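Local structure of early transcribed membrane protein 13 (Plasmodium falciparum, 2VWA) at residues K22-F27 with K74-K79; D48-V51 with E55-Q58; Q36-H41 with Q58-G63. The protein is a sporozoite membrane protein essential for liver-stage development of the malaria parasite, and its soluble domain, crystallised here, binds the lipid phosphatidylethanolamine. One frame throughout, in Å; residues are numbered along the deposited sequence.

Contact 1 of 3, residues K22-F27 with K74-K79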
loop_
_atom_site.group_PDB
_atom_site.type_symbol
_atom_site.label_atom_id
_atom_site.label_comp_id
_atom_site.label_asym_id
_atom_site.label_seq_id
_atom_site.Cartn_x
_atom_site.Cartn_y
_atom_site.Cartn_z
ATOM N N LYS A 22 -15.715 3.485 7.882
ATOM C CA LYS A 22 -15.938 2.099 7.471
ATOM C C LYS A 22 -15.302 1.721 6.107
ATOM O O LYS A 22 -14.587 0.728 5.990
ATOM C CB LYS A 22 -17.436 1.750 7.521
ATOM C CG LYS A 22 -17.951 1.549 8.936
ATOM C CD LYS A 22 -19.422 1.137 8.963
ATOM C CE LYS A 22 -19.883 0.797 10.399
ATOM N NZ LYS A 22 -19.981 2.055 11.245
ATOM N N ARG A 23 -15.567 2.523 5.085
ATOM C CA ARG A 23 -14.946 2.350 3.803
ATOM C C ARG A 23 -13.428 2.501 3.823
ATOM O O ARG A 23 -12.729 1.697 3.193
ATOM C CB ARG A 23 -15.576 3.273 2.788
ATOM C CG ARG A 23 -16.736 2.568 2.144
ATOM C CD ARG A 23 -17.692 3.464 1.426
ATOM N NE ARG A 23 -17.190 4.070 0.194
ATOM C CZ ARG A 23 -16.942 3.406 -0.923
ATOM N NH1 ARG A 23 -17.076 2.101 -0.949
ATOM N NH2 ARG A 23 -16.541 4.041 -2.003
ATOM N N TYR A 24 -12.931 3.500 4.548
ATOM C CA TYR A 24 -11.493 3.718 4.698
ATOM C C TYR A 24 -10.844 2.500 5.344
ATOM O O TYR A 24 -9.879 1.985 4.805
ATOM C CB TYR A 24 -11.183 4.952 5.548
ATOM C CG TYR A 24 -9.724 5.040 5.886
ATOM C CD1 TYR A 24 -8.834 5.551 4.975
ATOM C CD2 TYR A 24 -9.219 4.564 7.099
ATOM C CE1 TYR A 24 -7.505 5.599 5.241
ATOM C CE2 TYR A 24 -7.869 4.604 7.368
ATOM C CZ TYR A 24 -7.026 5.129 6.428
ATOM O OH TYR A 24 -5.658 5.224 6.622
ATOM N N ASN A 25 -11.376 2.035 6.472
ATOM C CA ASN A 25 -10.780 0.897 7.177
ATOM C C ASN A 25 -10.822 -0.378 6.360
ATOM O O ASN A 25 -9.876 -1.157 6.397
ATOM C CB ASN A 25 -11.420 0.618 8.551
ATOM C CG ASN A 25 -11.097 1.676 9.614
ATOM O OD1 ASN A 25 -11.849 1.802 10.589
ATOM N ND2 ASN A 25 -10.006 2.440 9.443
ATOM N N ASN A 26 -11.925 -0.614 5.653
ATOM C CA ASN A 26 -12.070 -1.828 4.898
ATOM C C ASN A 26 -11.069 -1.785 3.744
ATOM O O ASN A 26 -10.349 -2.747 3.527
ATOM C CB ASN A 26 -13.521 -1.986 4.423
ATOM C CG ASN A 26 -13.655 -2.945 3.217
ATOM O OD1 ASN A 26 -13.624 -4.165 3.380
ATOM N ND2 ASN A 26 -13.786 -2.385 2.012
ATOM N N PHE A 27 -11.005 -0.660 3.031
ATOM C CA PHE A 27 -9.989 -0.398 1.997
ATOM C C PHE A 27 -8.569 -0.659 2.477
ATOM O O PHE A 27 -7.787 -1.294 1.790
ATOM C CB PHE A 27 -10.066 1.063 1.528
ATOM C CG PHE A 27 -9.014 1.432 0.509
ATOM C CD1 PHE A 27 -9.235 1.211 -0.851
ATOM C CD2 PHE A 27 -7.796 1.989 0.906
ATOM C CE1 PHE A 27 -8.240 1.540 -1.805
ATOM C CE2 PHE A 27 -6.796 2.287 -0.039
ATOM C CZ PHE A 27 -7.032 2.066 -1.405
ATOM N N LYS A 74 -6.959 13.213 -0.186
ATOM C CA LYS A 74 -5.502 13.349 -0.116
ATOM C C LYS A 74 -5.048 12.961 1.274
ATOM O O LYS A 74 -4.116 12.152 1.435
ATOM C CB LYS A 74 -5.041 14.779 -0.426
ATOM C CG LYS A 74 -3.539 14.884 -0.792
ATOM C CD LYS A 74 -2.935 16.268 -0.499
ATOM C CE LYS A 74 -2.956 17.221 -1.721
ATOM N NZ LYS A 74 -4.322 17.761 -2.096
ATOM N N TYR A 75 -5.733 13.499 2.280
ATOM C CA TYR A 75 -5.396 13.191 3.664
ATOM C C TYR A 75 -5.562 11.689 3.967
ATOM O O TYR A 75 -4.762 11.115 4.725
ATOM C CB TYR A 75 -6.175 14.096 4.646
ATOM C CG TYR A 75 -6.357 13.541 6.049
ATOM C CD1 TYR A 75 -5.485 13.872 7.101
ATOM C CD2 TYR A 75 -7.434 12.707 6.333
ATOM C CE1 TYR A 75 -5.696 13.343 8.396
ATOM C CE2 TYR A 75 -7.640 12.185 7.590
ATOM C CZ TYR A 75 -6.783 12.490 8.598
ATOM O OH TYR A 75 -7.077 11.927 9.815
ATOM N N GLN A 76 -6.568 11.051 3.360
ATOM C CA GLN A 76 -6.814 9.644 3.612
ATOM C C GLN A 76 -5.793 8.785 2.906
ATOM O O GLN A 76 -5.437 7.741 3.397
ATOM C CB GLN A 76 -8.213 9.235 3.187
ATOM C CG GLN A 76 -9.224 9.309 4.302
ATOM C CD GLN A 76 -10.651 9.312 3.803
ATOM O OE1 GLN A 76 -10.916 9.684 2.668
ATOM N NE2 GLN A 76 -11.576 8.886 4.645
ATOM N N GLU A 77 -5.326 9.253 1.758
ATOM C CA GLU A 77 -4.344 8.546 0.957
ATOM C C GLU A 77 -2.993 8.527 1.673
ATOM O O GLU A 77 -2.376 7.481 1.765
ATOM C CB GLU A 77 -4.250 9.165 -0.460
ATOM C CG GLU A 77 -3.152 8.560 -1.339
ATOM C CD GLU A 77 -3.131 9.085 -2.762
ATOM O OE1 GLU A 77 -4.155 8.934 -3.498
ATOM O OE2 GLU A 77 -2.064 9.628 -3.150
ATOM N N ASN A 78 -2.555 9.677 2.193
ATOM C CA ASN A 78 -1.342 9.754 3.029
ATOM C C ASN A 78 -1.423 8.925 4.311
ATOM O O ASN A 78 -0.446 8.308 4.732
ATOM C CB ASN A 78 -0.998 11.206 3.370
ATOM C CG ASN A 78 -0.771 12.066 2.131
ATOM O OD1 ASN A 78 -0.416 11.564 1.063
ATOM N ND2 ASN A 78 -1.010 13.375 2.260
ATOM N N LYS A 79 -2.585 8.900 4.946
ATOM C CA LYS A 79 -2.751 8.074 6.120
ATOM C C LYS A 79 -2.711 6.546 5.721
ATOM O O LYS A 79 -2.153 5.715 6.435
ATOM C CB LYS A 79 -4.028 8.503 6.840
ATOM C CG LYS A 79 -4.277 7.830 8.165
ATOM C CD LYS A 79 -5.312 8.577 9.021
ATOM C CE LYS A 79 -6.146 7.574 9.866
ATOM N NZ LYS A 79 -7.651 7.822 9.747
#
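Tyr24 reaches from helix 21-41 to Gln76 and Lys79 of helix 74-99, and accounts for more than half of the 189 Å² buried between the segments. The backbones come nearest at Tyr24 and Gln76, whose CA atoms are 7.6 Å apart. With CG anti to the backbone N (chi1 171°), the phenol is directed into the gap between the helices. At its root, Tyr24 CB passes 4.1 Å from NE2 of Gln76, an amide fixed by bonds to Val19 O through NE2 and to Ser73 N through OE1. One step on, Tyr24 CD1 packs against Gln76 CG at 3.8 Å; the two side chains run past each other in opposite senses, and ring and amide planes are only 4° apart. Tyr24 CE1 then meets main chain, with Gln76 O at 3.5 Å, at the ring edge and near its plane. At the tip, Tyr24 OH rests 3.3 Å from the aliphatic CG of Lys79. The lysine bends at chi3 and chi4 and returns its ammonium toward CE2, giving an off-centre cation-pi contact with NZ 4.6 Å from the Tyr24 ring centroid. Phe27, on the same helix, packs on Leu64 of helix 54-67. The result is a helix-helix interface of an all-helical lipid-binding domain, with Lys79 belonging both to this interface and to the phosphatidylethanolamine pocket.

Contact 2 of 3, residues D48-V51 with E55-Q58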
loop_
_atom_site.group_PDB
_atom_site.type_symbol
_atom_site.label_atom_id
_atom_site.label_comp_id
_atom_site.label_asym_id
_atom_site.label_seq_id
_atom_site.Cartn_x
_atom_site.Cartn_y
_atom_site.Cartn_z
ATOM N N ASP A 48 14.228 -6.073 0.906
ATOM C CA ASP A 48 15.102 -5.148 1.642
ATOM C C ASP A 48 14.995 -3.677 1.185
ATOM O O ASP A 48 15.082 -2.760 1.993
ATOM C CB ASP A 48 16.532 -5.634 1.491
ATOM C CG ASP A 48 17.491 -4.919 2.387
ATOM O OD1 ASP A 48 17.668 -3.683 2.271
ATOM O OD2 ASP A 48 18.121 -5.620 3.214
ATOM N N SER A 49 14.842 -3.441 -0.116
ATOM C CA SER A 49 14.785 -2.057 -0.593
ATOM C C SER A 49 13.360 -1.466 -0.621
ATOM O O SER A 49 13.200 -0.258 -0.796
ATOM C CB SER A 49 15.451 -1.935 -1.967
ATOM O OG SER A 49 14.757 -2.734 -2.902
ATOM N N HIS A 50 12.343 -2.314 -0.438
ATOM C CA HIS A 50 10.950 -1.899 -0.574
ATOM C C HIS A 50 10.198 -1.659 0.761
ATOM O O HIS A 50 9.175 -0.964 0.766
ATOM C CB HIS A 50 10.170 -2.924 -1.412
ATOM C CG HIS A 50 10.417 -2.854 -2.890
ATOM N ND1 HIS A 50 11.646 -3.104 -3.465
ATOM C CD2 HIS A 50 9.568 -2.631 -3.922
ATOM C CE1 HIS A 50 11.550 -3.019 -4.781
ATOM N NE2 HIS A 50 10.298 -2.729 -5.085
ATOM N N VAL A 51 10.675 -2.252 1.870
ATOM C CA VAL A 51 9.948 -2.249 3.139
ATOM C C VAL A 51 9.661 -0.844 3.589
ATOM O O VAL A 51 8.637 -0.590 4.199
ATOM C CB VAL A 51 10.738 -2.759 4.348
ATOM C CG1 VAL A 51 9.818 -3.551 5.273
ATOM C CG2 VAL A 51 11.990 -3.489 3.963
ATOM N N GLU A 55 7.459 5.624 -2.173
ATOM C CA GLU A 55 6.955 5.656 -3.532
ATOM C C GLU A 55 6.259 4.329 -3.915
ATOM O O GLU A 55 5.209 4.325 -4.576
ATOM C CB GLU A 55 8.110 5.999 -4.455
ATOM C CG GLU A 55 7.789 6.016 -5.928
ATOM C CD GLU A 55 9.052 6.269 -6.775
ATOM O OE1 GLU A 55 9.343 7.468 -7.031
ATOM O OE2 GLU A 55 9.732 5.271 -7.163
ATOM N N TYR A 56 6.837 3.216 -3.461
ATOM C CA TYR A 56 6.262 1.908 -3.600
ATOM C C TYR A 56 4.887 1.775 -2.934
ATOM O O TYR A 56 3.949 1.216 -3.518
ATOM C CB TYR A 56 7.240 0.901 -3.036
ATOM C CG TYR A 56 6.740 -0.506 -2.918
ATOM C CD1 TYR A 56 6.185 -1.171 -4.016
ATOM C CD2 TYR A 56 6.856 -1.188 -1.707
ATOM C CE1 TYR A 56 5.740 -2.478 -3.904
ATOM C CE2 TYR A 56 6.425 -2.494 -1.583
ATOM C CZ TYR A 56 5.871 -3.132 -2.678
ATOM O OH TYR A 56 5.448 -4.428 -2.541
HETATM N N MSE A 57 4.739 2.291 -1.723
HETATM C CA MSE A 57 3.434 2.201 -1.095
HETATM C C MSE A 57 2.407 3.139 -1.704
HETATM O O MSE A 57 1.258 2.754 -1.846
HETATM C CB MSE A 57 3.505 2.332 0.409
HETATM C CG MSE A 57 4.855 2.606 0.905
HETATM SE SE MSE A 57 5.122 1.464 2.442
HETATM C CE MSE A 57 7.005 0.991 2.205
ATOM N N GLN A 58 2.840 4.340 -2.077
ATOM C CA GLN A 58 2.001 5.296 -2.782
ATOM C C GLN A 58 1.457 4.727 -4.087
ATOM O O GLN A 58 0.259 4.770 -4.331
ATOM C CB GLN A 58 2.768 6.573 -3.078
ATOM C CG GLN A 58 2.718 7.598 -1.972
ATOM C CD GLN A 58 2.657 9.025 -2.510
ATOM O OE1 GLN A 58 3.657 9.553 -3.005
ATOM N NE2 GLN A 58 1.478 9.659 -2.414
#
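His50 presents the edge of its imidazole to the face of the Tyr56 ring, a T-shaped (edge-to-face) pair with planes at 82° and centroids 4.7 Å apart. The pointing atom is His50 CD2, which stands 3.5 Å above the phenol plane over its centre and therefore lies almost equally far from the ring carbons, 3.7 Å from Tyr56 CG for example. Two torsions set this up: His50 CG is anti to the carbonyl carbon (chi1 -77°), while Tyr56 CG is anti to the backbone N, and the side chains meet at about a right angle. His50 CB adds contact near the ring's rim, 3.8 Å from Tyr56 CE2, and the backbone O of His50 lies 3.4 Å from Tyr56 CD2. Next to the aromatic pair, selenomethionine Met57 bends at chi2 and chi3 and brings its CE methyl to the carbonyls of His50 and Val51. Polar ends are tied outside the pair: Tyr56 OH to His38 ND1 of helix 21-41, and His50 ND1, weakly, to Gln46 O. Leu42 touches both side chains. This is the packing of a short connection between consecutive helices, with helix 44-50 folded back on the first turn of helix 54-67.

Contact 3 of 3, residues Q36-H41 with Q58-G63. With PTY (phosphatidylethanolamine), chain G.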
loop_
_atom_site.group_PDB
_atom_site.type_symbol
_atom_site.label_atom_id
_atom_site.label_comp_id
_atom_site.label_asym_id
_atom_site.label_seq_id
_atom_site.Cartn_x
_atom_site.Cartn_y
_atom_site.Cartn_z
ATOM N N GLN A 36 0.954 -7.051 0.829
ATOM C CA GLN A 36 1.590 -8.154 1.522
ATOM C C GLN A 36 1.916 -9.261 0.516
ATOM O O GLN A 36 3.060 -9.717 0.430
ATOM C CB GLN A 36 0.678 -8.679 2.616
ATOM C CG GLN A 36 1.233 -9.921 3.266
ATOM C CD GLN A 36 0.537 -10.286 4.537
ATOM O OE1 GLN A 36 -0.108 -9.457 5.205
ATOM N NE2 GLN A 36 0.678 -11.540 4.902
ATOM N N LYS A 37 0.910 -9.692 -0.251
ATOM C CA LYS A 37 1.158 -10.674 -1.316
ATOM C C LYS A 37 2.195 -10.237 -2.333
ATOM O O LYS A 37 3.010 -11.056 -2.749
ATOM C CB LYS A 37 -0.111 -11.058 -2.052
ATOM C CG LYS A 37 -0.955 -12.020 -1.284
ATOM C CD LYS A 37 -2.407 -11.751 -1.642
ATOM C CE LYS A 37 -3.338 -12.692 -0.911
ATOM N NZ LYS A 37 -4.523 -12.919 -1.788
ATOM N N HIS A 38 2.159 -8.975 -2.753
ATOM C CA HIS A 38 3.193 -8.485 -3.655
ATOM C C HIS A 38 4.574 -8.527 -2.996
ATOM O O HIS A 38 5.540 -8.955 -3.605
ATOM C CB HIS A 38 2.881 -7.088 -4.165
ATOM C CG HIS A 38 3.793 -6.639 -5.265
ATOM N ND1 HIS A 38 4.934 -5.897 -5.033
ATOM C CD2 HIS A 38 3.739 -6.839 -6.606
ATOM C CE1 HIS A 38 5.537 -5.653 -6.185
ATOM N NE2 HIS A 38 4.829 -6.206 -7.156
ATOM N N PHE A 39 4.658 -8.112 -1.738
ATOM C CA PHE A 39 5.940 -8.042 -1.043
ATOM C C PHE A 39 6.543 -9.408 -0.757
ATOM O O PHE A 39 7.756 -9.557 -0.713
ATOM C CB PHE A 39 5.760 -7.277 0.247
ATOM C CG PHE A 39 7.019 -7.066 1.034
ATOM C CD1 PHE A 39 7.878 -6.011 0.719
ATOM C CD2 PHE A 39 7.312 -7.880 2.135
ATOM C CE1 PHE A 39 9.012 -5.770 1.483
ATOM C CE2 PHE A 39 8.445 -7.665 2.903
ATOM C CZ PHE A 39 9.300 -6.613 2.592
ATOM N N GLU A 40 5.688 -10.406 -0.582
ATOM C CA GLU A 40 6.133 -11.716 -0.195
ATOM C C GLU A 40 6.657 -12.438 -1.417
ATOM O O GLU A 40 7.363 -13.403 -1.282
ATOM C CB GLU A 40 5.005 -12.480 0.491
ATOM C CG GLU A 40 4.888 -12.130 1.988
ATOM C CD GLU A 40 3.677 -12.780 2.710
ATOM O OE1 GLU A 40 2.777 -13.361 2.030
ATOM O OE2 GLU A 40 3.618 -12.692 3.966
ATOM N N HIS A 41 6.359 -11.923 -2.604
ATOM C CA HIS A 41 6.749 -12.581 -3.839
ATOM C C HIS A 41 8.028 -11.976 -4.376
ATOM O O HIS A 41 8.683 -12.529 -5.257
ATOM C CB HIS A 41 5.601 -12.499 -4.856
ATOM C CG HIS A 41 5.948 -13.002 -6.225
ATOM N ND1 HIS A 41 6.257 -14.325 -6.483
ATOM C CD2 HIS A 41 5.999 -12.361 -7.421
ATOM C CE1 HIS A 41 6.502 -14.474 -7.775
ATOM N NE2 HIS A 41 6.351 -13.299 -8.365
ATOM N N GLN A 58 2.840 4.340 -2.077
ATOM C CA GLN A 58 2.001 5.296 -2.782
ATOM C C GLN A 58 1.457 4.727 -4.087
ATOM O O GLN A 58 0.259 4.770 -4.331
ATOM C CB GLN A 58 2.768 6.573 -3.078
ATOM C CG GLN A 58 2.718 7.598 -1.972
ATOM C CD GLN A 58 2.657 9.025 -2.510
ATOM O OE1 GLN A 58 3.657 9.553 -3.005
ATOM N NE2 GLN A 58 1.478 9.659 -2.414
ATOM N N LYS A 59 2.341 4.176 -4.912
ATOM C CA LYS A 59 1.927 3.607 -6.200
ATOM C C LYS A 59 0.874 2.553 -5.980
ATOM O O LYS A 59 -0.054 2.429 -6.778
ATOM C CB LYS A 59 3.101 3.026 -6.975
ATOM C CG LYS A 59 4.055 4.049 -7.555
ATOM C CD LYS A 59 5.045 3.310 -8.420
ATOM C CE LYS A 59 6.269 4.140 -8.731
ATOM N NZ LYS A 59 5.996 5.081 -9.834
ATOM N N PHE A 60 1.008 1.832 -4.875
ATOM C CA PHE A 60 0.044 0.799 -4.489
ATOM C C PHE A 60 -1.319 1.338 -4.052
ATOM O O PHE A 60 -2.354 0.791 -4.426
ATOM C CB PHE A 60 0.611 -0.099 -3.386
ATOM C CG PHE A 60 0.540 -1.526 -3.729
ATOM C CD1 PHE A 60 -0.625 -2.247 -3.499
ATOM C CD2 PHE A 60 1.615 -2.150 -4.355
ATOM C CE1 PHE A 60 -0.703 -3.590 -3.868
ATOM C CE2 PHE A 60 1.531 -3.491 -4.725
ATOM C CZ PHE A 60 0.375 -4.204 -4.490
ATOM N N VAL A 61 -1.303 2.403 -3.264
ATOM C CA VAL A 61 -2.531 3.005 -2.781
ATOM C C VAL A 61 -3.266 3.684 -3.952
ATOM O O VAL A 61 -4.498 3.653 -4.024
ATOM C CB VAL A 61 -2.267 3.999 -1.584
ATOM C CG1 VAL A 61 -3.508 4.801 -1.249
ATOM C CG2 VAL A 61 -1.776 3.240 -0.341
ATOM N N GLN A 62 -2.503 4.269 -4.872
ATOM C CA GLN A 62 -3.086 4.919 -6.033
ATOM C C GLN A 62 -3.703 3.940 -7.029
ATOM O O GLN A 62 -4.782 4.207 -7.555
ATOM C CB GLN A 62 -2.099 5.888 -6.695
ATOM C CG GLN A 62 -1.971 7.166 -5.861
ATOM C CD GLN A 62 -1.180 8.295 -6.496
ATOM O OE1 GLN A 62 -0.977 9.337 -5.855
ATOM N NE2 GLN A 62 -0.732 8.109 -7.750
ATOM N N GLY A 63 -3.027 2.810 -7.248
ATOM C CA GLY A 63 -3.478 1.796 -8.188
ATOM C C GLY A 63 -4.737 1.173 -7.653
ATOM O O GLY A 63 -5.735 0.978 -8.367
HETATM C C1 PTY G . -0.388 -14.197 7.794
HETATM C C2 PTY G . 3.923 -17.827 5.176
HETATM C C3 PTY G . 3.862 -16.558 4.330
HETATM O O4 PTY G . -1.210 -13.229 8.446
HETATM C C5 PTY G . 1.976 -14.712 7.218
HETATM C C6 PTY G . 0.984 -13.590 7.519
HETATM O O7 PTY G . 1.414 -12.831 8.654
HETATM C C8 PTY G . 2.088 -11.569 8.333
HETATM O O10 PTY G . 2.948 -11.542 7.466
HETATM C C11 PTY G . 1.744 -10.294 9.077
HETATM C C12 PTY G . 1.954 -10.495 10.578
HETATM C C13 PTY G . 2.090 -9.184 11.349
HETATM C C14 PTY G . 0.751 -8.483 11.554
HETATM C C15 PTY G . 0.204 -8.683 12.966
HETATM C C16 PTY G . -1.293 -8.383 13.033
HETATM C C17 PTY G . -1.528 -6.896 13.296
HETATM C C18 PTY G . -3.009 -6.538 13.316
HETATM C C19 PTY G . -3.227 -5.200 14.012
HETATM C C20 PTY G . -3.652 -4.119 13.020
HETATM C C21 PTY G . -2.565 -3.071 12.802
HETATM C C22 PTY G . -2.576 -2.007 13.898
HETATM C C23 PTY G . -3.104 -0.663 13.403
HETATM C C24 PTY G . -1.973 0.316 13.084
HETATM C C25 PTY G . -2.477 1.357 12.090
HETATM C C26 PTY G . -1.358 2.178 11.457
HETATM C C27 PTY G . -1.974 3.393 10.780
HETATM C C28 PTY G . -1.027 4.580 10.679
HETATM C C29 PTY G . -1.614 5.609 9.733
HETATM C C30 PTY G . -1.764 -13.482 9.770
HETATM C C31 PTY G . -0.887 -13.401 11.003
HETATM O O30 PTY G . -2.948 -13.758 9.865
HETATM C C32 PTY G . -1.240 -12.178 11.844
HETATM C C33 PTY G . -0.693 -12.322 13.262
HETATM C C34 PTY G . -1.743 -11.962 14.314
HETATM C C35 PTY G . -1.085 -11.714 15.672
HETATM C C36 PTY G . -1.846 -12.433 16.785
HETATM C C37 PTY G . -2.586 -11.446 17.682
HETATM C C38 PTY G . -3.872 -12.060 18.227
HETATM C C39 PTY G . -5.113 -11.389 17.639
HETATM C C40 PTY G . -5.936 -10.684 18.719
HETATM C C41 PTY G . -6.825 -9.594 18.123
HETATM C C42 PTY G . -6.409 -8.204 18.604
HETATM C C43 PTY G . -7.601 -7.250 18.641
HETATM C C44 PTY G . -7.266 -5.923 17.987
HETATM P P1 PTY G . 1.443 -15.473 4.707
HETATM O O11 PTY G . 2.525 -16.336 3.867
HETATM O O12 PTY G . 0.852 -14.438 3.777
HETATM O O13 PTY G . 0.514 -16.441 5.407
HETATM O O14 PTY G . 2.324 -14.702 5.830
HETATM N N1 PTY G . 4.658 -18.849 4.457
#
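The direct contact between the helices is aromatic: His38 of helix 21-41 meets Phe60 of helix 54-67 in an offset edge-to-face pair. The phenylalanine turns its edge to the imidazole face, with centroids 5.7 Å apart and planes at 60°. Ring meets ring where Phe60 CE2 lies 3.9 Å from His38 CG, and an aliphatic contact supports the pair, Phe60 CZ lying 3.8 Å from His38 CB. The approach is thus onto the root of the histidine, whose ND1 has its polar partner in Tyr56. Phe60 is further packed by Ser34 and Ile35 and by Ile4.

The polar interactions belong to Gln36, which points away from helix 54-67, and to Glu40, which takes no part in the ring contact; both engage phosphatidylethanolamine. Gln36, extended with CG anti to its backbone N (chi1 174°), sends NE2 to the phosphate oxygen O12 of the lipid at 3.1 Å, a weak, bent bond. The same NE2 bonds to Glu40 OE2 at 3.3 Å, reaching that oxygen from above the carboxylate plane, while Gln36 OE1 is hydrogen-bonded to His87 NE2. Glu40 OE1 approaches lipid O12 to 2.8 Å, and Glu40 OE2 approaches lipid O14 to 3.0 Å.

A carboxylate so near a phosphate would probably have its proton affinity raised. The chemistry therefore implies a division of labour: apolar ring packing holds the helix on one side, and an amide-carboxylate pair meets the lipid headgroup on the other.

Contacts 2 and 3 are neighbours, with centres 8 Å apart, and are joined by a probable hydrogen bond of 2.9 Å between Tyr56 OH and His38 ND1, coupling their two aromatic pairs; both use helix 54-67. Contact 1 lies farther off, about 15 Å from contact 3 and 19 Å from contact 2, centre to centre, and encloses both along the chain. Glu77 packs against both, its OE2 3.6 Å from Gln58 NE2. The lipid spans the pocket lengthwise: its phosphate meets Gln36 and Glu40 in contact 3, while the end of one acyl chain reaches the side chain of Lys79 in contact 1. Contact 2 stays behind, away from the lipid.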